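Local coordinates for protein ComZ (Thermus thermophilus, PDB 6QVI) that is a competence-associated pilin that probably serves as a DNA receptor at the pilus tip during natural transformation, at residues I306-N311 / E377-V382; V403-G408 / V436-I441. All blocks are in the same frame, centred on the assembly; numbering follows the deposited sequence.

Contact 1: I306-N311 / E377-V382; sequences IQRIGN and EGIDAV
The amide N of E377 donates to I306 O over 2.9 Å in a nearly straight bond (168°), and the tight part of this contact is built around it. On one side of that bond the side chains of Q307 and E377 lie next to each other and point the same way, their amide and carboxylate planes 82° apart. Q307 OE1 and E377 OE2, 3.1 Å apart, are both acceptors; R305 reconciles them, with NH2 bonded to the Q307 oxygen and NE in a salt bridge to E377. Were E377 replaced by an alanine, R305 would probably lose its salt-bridge partner and a gap would open beside the Q307 amide. The strands involved, 304-309 and 374-377, are parallel neighbours in the β-solenoid domain, where branched I306 and I379 suit the buried side and meet loosely, CG2 to CD1 at 4.5 Å. G378 makes the turn after E377 with positive phi, a conformation that suits glycine. Against buried E377, G378 and I379, the partly exposed side holds Q307 and R308. R308 lays its chain along G378 O, CB 4.2 Å from I379 CG1, while G310 O sits over one face of its guanidinium.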
# COMPACT_ATOMS: atom_id res chain seq x y z
N ILE A 306 -24.54 -11.25 5.16
CA ILE A 306 -25.62 -12.07 4.66
C ILE A 306 -25.14 -13.12 3.72
O ILE A 306 -24.33 -12.84 2.89
CB ILE A 306 -26.56 -11.20 3.84
CG1 ILE A 306 -26.94 -9.98 4.63
CG2 ILE A 306 -27.82 -11.95 3.50
CD1 ILE A 306 -28.06 -9.23 3.99
N GLN A 307 -25.63 -14.33 3.83
CA GLN A 307 -25.21 -15.38 2.94
C GLN A 307 -26.35 -15.80 2.08
O GLN A 307 -27.47 -15.59 2.41
CB GLN A 307 -24.79 -16.61 3.69
CG GLN A 307 -23.96 -16.37 4.92
CD GLN A 307 -23.02 -17.50 5.15
OE1 GLN A 307 -21.83 -17.33 5.08
NE2 GLN A 307 -23.55 -18.66 5.42
N ARG A 308 -26.04 -16.45 0.98
CA ARG A 308 -27.08 -16.89 0.11
C ARG A 308 -26.75 -18.12 -0.62
O ARG A 308 -26.05 -18.09 -1.58
CB ARG A 308 -27.37 -15.85 -0.91
CG ARG A 308 -28.18 -16.42 -2.03
CD ARG A 308 -28.84 -15.32 -2.78
NE ARG A 308 -28.78 -15.61 -4.19
CZ ARG A 308 -29.85 -15.69 -4.95
NH1 ARG A 308 -31.06 -15.54 -4.43
NH2 ARG A 308 -29.73 -15.95 -6.23
N ILE A 309 -27.33 -19.19 -0.16
CA ILE A 309 -27.21 -20.53 -0.70
C ILE A 309 -28.51 -20.76 -1.46
O ILE A 309 -29.58 -20.88 -0.84
CB ILE A 309 -26.98 -21.56 0.41
CG1 ILE A 309 -25.64 -21.35 1.10
CG2 ILE A 309 -27.13 -22.95 -0.11
CD1 ILE A 309 -25.75 -20.56 2.39
N GLY A 310 -28.43 -20.78 -2.80
CA GLY A 310 -29.57 -20.91 -3.72
C GLY A 310 -30.61 -19.80 -3.61
O GLY A 310 -30.35 -18.67 -4.01
N ASN A 311 -31.78 -20.11 -3.13
CA ASN A 311 -32.83 -19.14 -2.83
C ASN A 311 -32.95 -18.80 -1.36
O ASN A 311 -33.78 -17.94 -1.01
CB ASN A 311 -34.18 -19.57 -3.47
CG ASN A 311 -34.11 -19.56 -5.00
OD1 ASN A 311 -33.27 -18.85 -5.60
ND2 ASN A 311 -34.86 -20.44 -5.63
N GLU A 377 -22.34 -12.62 0.77
CA GLU A 377 -21.79 -13.76 0.10
C GLU A 377 -22.80 -14.41 -0.79
O GLU A 377 -23.89 -14.66 -0.38
CB GLU A 377 -21.30 -14.78 1.10
CG GLU A 377 -20.39 -14.20 2.16
CD GLU A 377 -19.86 -15.23 3.13
OE1 GLU A 377 -19.30 -16.26 2.71
OE2 GLU A 377 -19.98 -15.01 4.32
N GLY A 378 -22.43 -14.70 -2.02
CA GLY A 378 -23.30 -15.35 -2.98
C GLY A 378 -24.30 -14.37 -3.51
O GLY A 378 -25.39 -14.72 -3.87
N ILE A 379 -23.88 -13.14 -3.63
CA ILE A 379 -24.74 -12.04 -4.04
C ILE A 379 -23.89 -11.17 -4.94
O ILE A 379 -22.70 -10.98 -4.67
CB ILE A 379 -25.24 -11.23 -2.83
CG1 ILE A 379 -26.37 -11.98 -2.10
CG2 ILE A 379 -25.68 -9.83 -3.25
CD1 ILE A 379 -26.78 -11.32 -0.79
N ASP A 380 -24.44 -10.74 -6.06
CA ASP A 380 -23.77 -9.72 -6.84
C ASP A 380 -24.32 -8.35 -6.44
O ASP A 380 -25.38 -8.23 -5.84
CB ASP A 380 -23.95 -10.00 -8.33
CG ASP A 380 -23.09 -11.18 -8.80
OD1 ASP A 380 -23.24 -11.69 -9.95
OD2 ASP A 380 -22.22 -11.60 -8.00
N ALA A 381 -23.56 -7.32 -6.76
CA ALA A 381 -24.02 -5.97 -6.49
C ALA A 381 -23.84 -5.14 -7.73
O ALA A 381 -22.80 -5.24 -8.39
CB ALA A 381 -23.25 -5.36 -5.30
N VAL A 382 -24.84 -4.32 -8.05
CA VAL A 382 -24.69 -3.32 -9.11
C VAL A 382 -25.22 -2.02 -8.51
O VAL A 382 -26.25 -2.03 -7.82
CB VAL A 382 -25.47 -3.69 -10.41
CG1 VAL A 382 -25.26 -5.20 -10.79
CG2 VAL A 382 -26.89 -3.19 -10.42

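Contact 2: V403-G408 / V436-I441; sequences VLKLGG and VAEGDI
V403 and A437 face each other in a parallel bridge, and backbone hydrogen bonds set the register. V403 N donates to V436 O (2.9 Å), and V403 O receives E438 N (3.0 Å), so the two polar groups of one valine straddle A437. The same carbonyl oxygen also takes a CA-H···O contact from A437.

A side chain supplies the third hydrogen bond. At E438 the chain turns out of its strand, and the carboxylate oxygen OE2 accepts from K405 N at 2.7 Å, where a longer ladder would offer a main-chain carbonyl. The N-H arrives from above the carboxylate plane, 47° out of it. E438 can reach because CG stands anti to the backbone N (chi1 170°) and the rest of the chain is extended. R295 forms a salt bridge to the same oxygen, which probably stabilises a negative charge at this partly exposed place.

Apolar packing occupies both faces of the strand pair. On the V403 face, V403 CG2 lies 3.7 Å from A437 CB; small alanine and β-branched valine fit closely stacked strands. On the other, L404 CD2 approaches V436 CG1 more loosely, at 4.4 Å, with L279 and L508 nearby.

K405 contributes mainly its aliphatic stem. It crosses the E438 side chain at about a right angle, CG to CG 3.7 Å, and the K405 CE methylene lies over the CA of G439, which has no side chain, 3.8 Å away. Its NZ stays 5.9 Å from E438 OE1, so the opposite charges are near but not in contact.

In-register parallel strands with apolar side chains packed between neighbours, one strand turning away at E438 while the other runs on, are characteristic of successive coils of a β-solenoid, as in this domain.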
# COMPACT_ATOMS: atom_id res chain seq x y z
N VAL A 403 -18.42 -8.33 -1.69
CA VAL A 403 -19.26 -9.29 -2.39
C VAL A 403 -18.38 -10.50 -2.62
O VAL A 403 -17.40 -10.44 -3.37
CB VAL A 403 -19.84 -8.74 -3.70
CG1 VAL A 403 -20.99 -7.77 -3.46
CG2 VAL A 403 -18.75 -8.01 -4.47
N LEU A 404 -18.70 -11.59 -1.94
CA LEU A 404 -17.92 -12.82 -1.99
C LEU A 404 -18.68 -13.91 -2.72
O LEU A 404 -19.91 -13.91 -2.77
CB LEU A 404 -17.58 -13.27 -0.57
CG LEU A 404 -16.95 -12.23 0.36
CD1 LEU A 404 -16.55 -12.93 1.63
CD2 LEU A 404 -15.77 -11.49 -0.29
N LYS A 405 -17.94 -14.87 -3.27
CA LYS A 405 -18.60 -16.01 -3.88
C LYS A 405 -19.03 -17.00 -2.81
O LYS A 405 -18.39 -17.16 -1.78
CB LYS A 405 -17.69 -16.70 -4.89
CG LYS A 405 -17.27 -15.84 -6.04
CD LYS A 405 -16.51 -16.69 -7.06
CE LYS A 405 -16.17 -15.88 -8.29
NZ LYS A 405 -15.46 -16.72 -9.28
N LEU A 406 -20.13 -17.68 -3.07
CA LEU A 406 -20.61 -18.72 -2.18
C LEU A 406 -21.15 -19.83 -3.06
O LEU A 406 -22.12 -19.61 -3.79
CB LEU A 406 -21.67 -18.19 -1.23
CG LEU A 406 -22.04 -19.14 -0.10
CD1 LEU A 406 -20.79 -19.87 0.50
CD2 LEU A 406 -22.85 -18.41 0.99
N GLY A 407 -20.51 -21.00 -3.03
CA GLY A 407 -20.84 -22.07 -3.95
C GLY A 407 -20.69 -21.69 -5.41
O GLY A 407 -21.49 -22.13 -6.26
N GLY A 408 -19.68 -20.89 -5.73
CA GLY A 408 -19.41 -20.45 -7.08
C GLY A 408 -20.33 -19.35 -7.58
O GLY A 408 -20.05 -18.78 -8.64
N VAL A 436 -14.28 -5.03 -1.89
CA VAL A 436 -13.69 -6.34 -2.10
C VAL A 436 -14.69 -7.12 -2.93
O VAL A 436 -15.86 -7.24 -2.54
CB VAL A 436 -13.35 -7.05 -0.78
CG1 VAL A 436 -12.76 -8.43 -1.02
CG2 VAL A 436 -12.38 -6.20 0.03
N ALA A 437 -14.26 -7.60 -4.09
CA ALA A 437 -15.09 -8.47 -4.92
C ALA A 437 -14.29 -9.72 -5.23
O ALA A 437 -13.24 -9.65 -5.89
CB ALA A 437 -15.50 -7.75 -6.21
N GLU A 438 -14.80 -10.88 -4.80
CA GLU A 438 -14.08 -12.12 -5.07
C GLU A 438 -14.12 -12.46 -6.55
O GLU A 438 -13.25 -13.18 -7.05
CB GLU A 438 -14.65 -13.26 -4.21
CG GLU A 438 -14.13 -14.65 -4.57
CD GLU A 438 -14.50 -15.75 -3.53
OE1 GLU A 438 -13.89 -16.86 -3.60
OE2 GLU A 438 -15.36 -15.53 -2.64
N GLY A 439 -15.11 -11.93 -7.26
CA GLY A 439 -15.23 -12.21 -8.68
C GLY A 439 -14.67 -11.05 -9.47
O GLY A 439 -13.51 -10.64 -9.25
N ASP A 440 -15.46 -10.51 -10.38
CA ASP A 440 -15.05 -9.44 -11.28
C ASP A 440 -15.63 -8.09 -10.87
O ASP A 440 -16.66 -8.00 -10.19
CB ASP A 440 -15.50 -9.75 -12.71
CG ASP A 440 -14.80 -10.96 -13.29
OD1 ASP A 440 -13.96 -11.58 -12.60
OD2 ASP A 440 -15.12 -11.31 -14.45
N ILE A 441 -14.97 -7.02 -11.33
CA ILE A 441 -15.45 -5.65 -11.17
C ILE A 441 -15.51 -4.99 -12.53
O ILE A 441 -14.51 -4.96 -13.26
CB ILE A 441 -14.57 -4.80 -10.24
CG1 ILE A 441 -14.68 -5.29 -8.81
CG2 ILE A 441 -14.99 -3.32 -10.33
CD1 ILE A 441 -14.17 -4.30 -7.88

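Contact 1 closes before contact 2 opens along the chain, and their centres lie about 9 Å apart, on the same side of the chain's centre. Strand 398-406 joins them: it pairs in parallel with 374-377 of contact 1 and with 432-437 of contact 2, giving the lateral order 304-309, 374-377, 398-406, 432-437. A probable hydrogen bond from G378 N to L404 O (2.7 Å) links the two directly, and L406 packs against both G378 and R308. The contacts are thus the first and third of three successive parallel pairings, with 374-377/398-406 between them, in the β-solenoid domain, distinct from the pseudopilin-like domain.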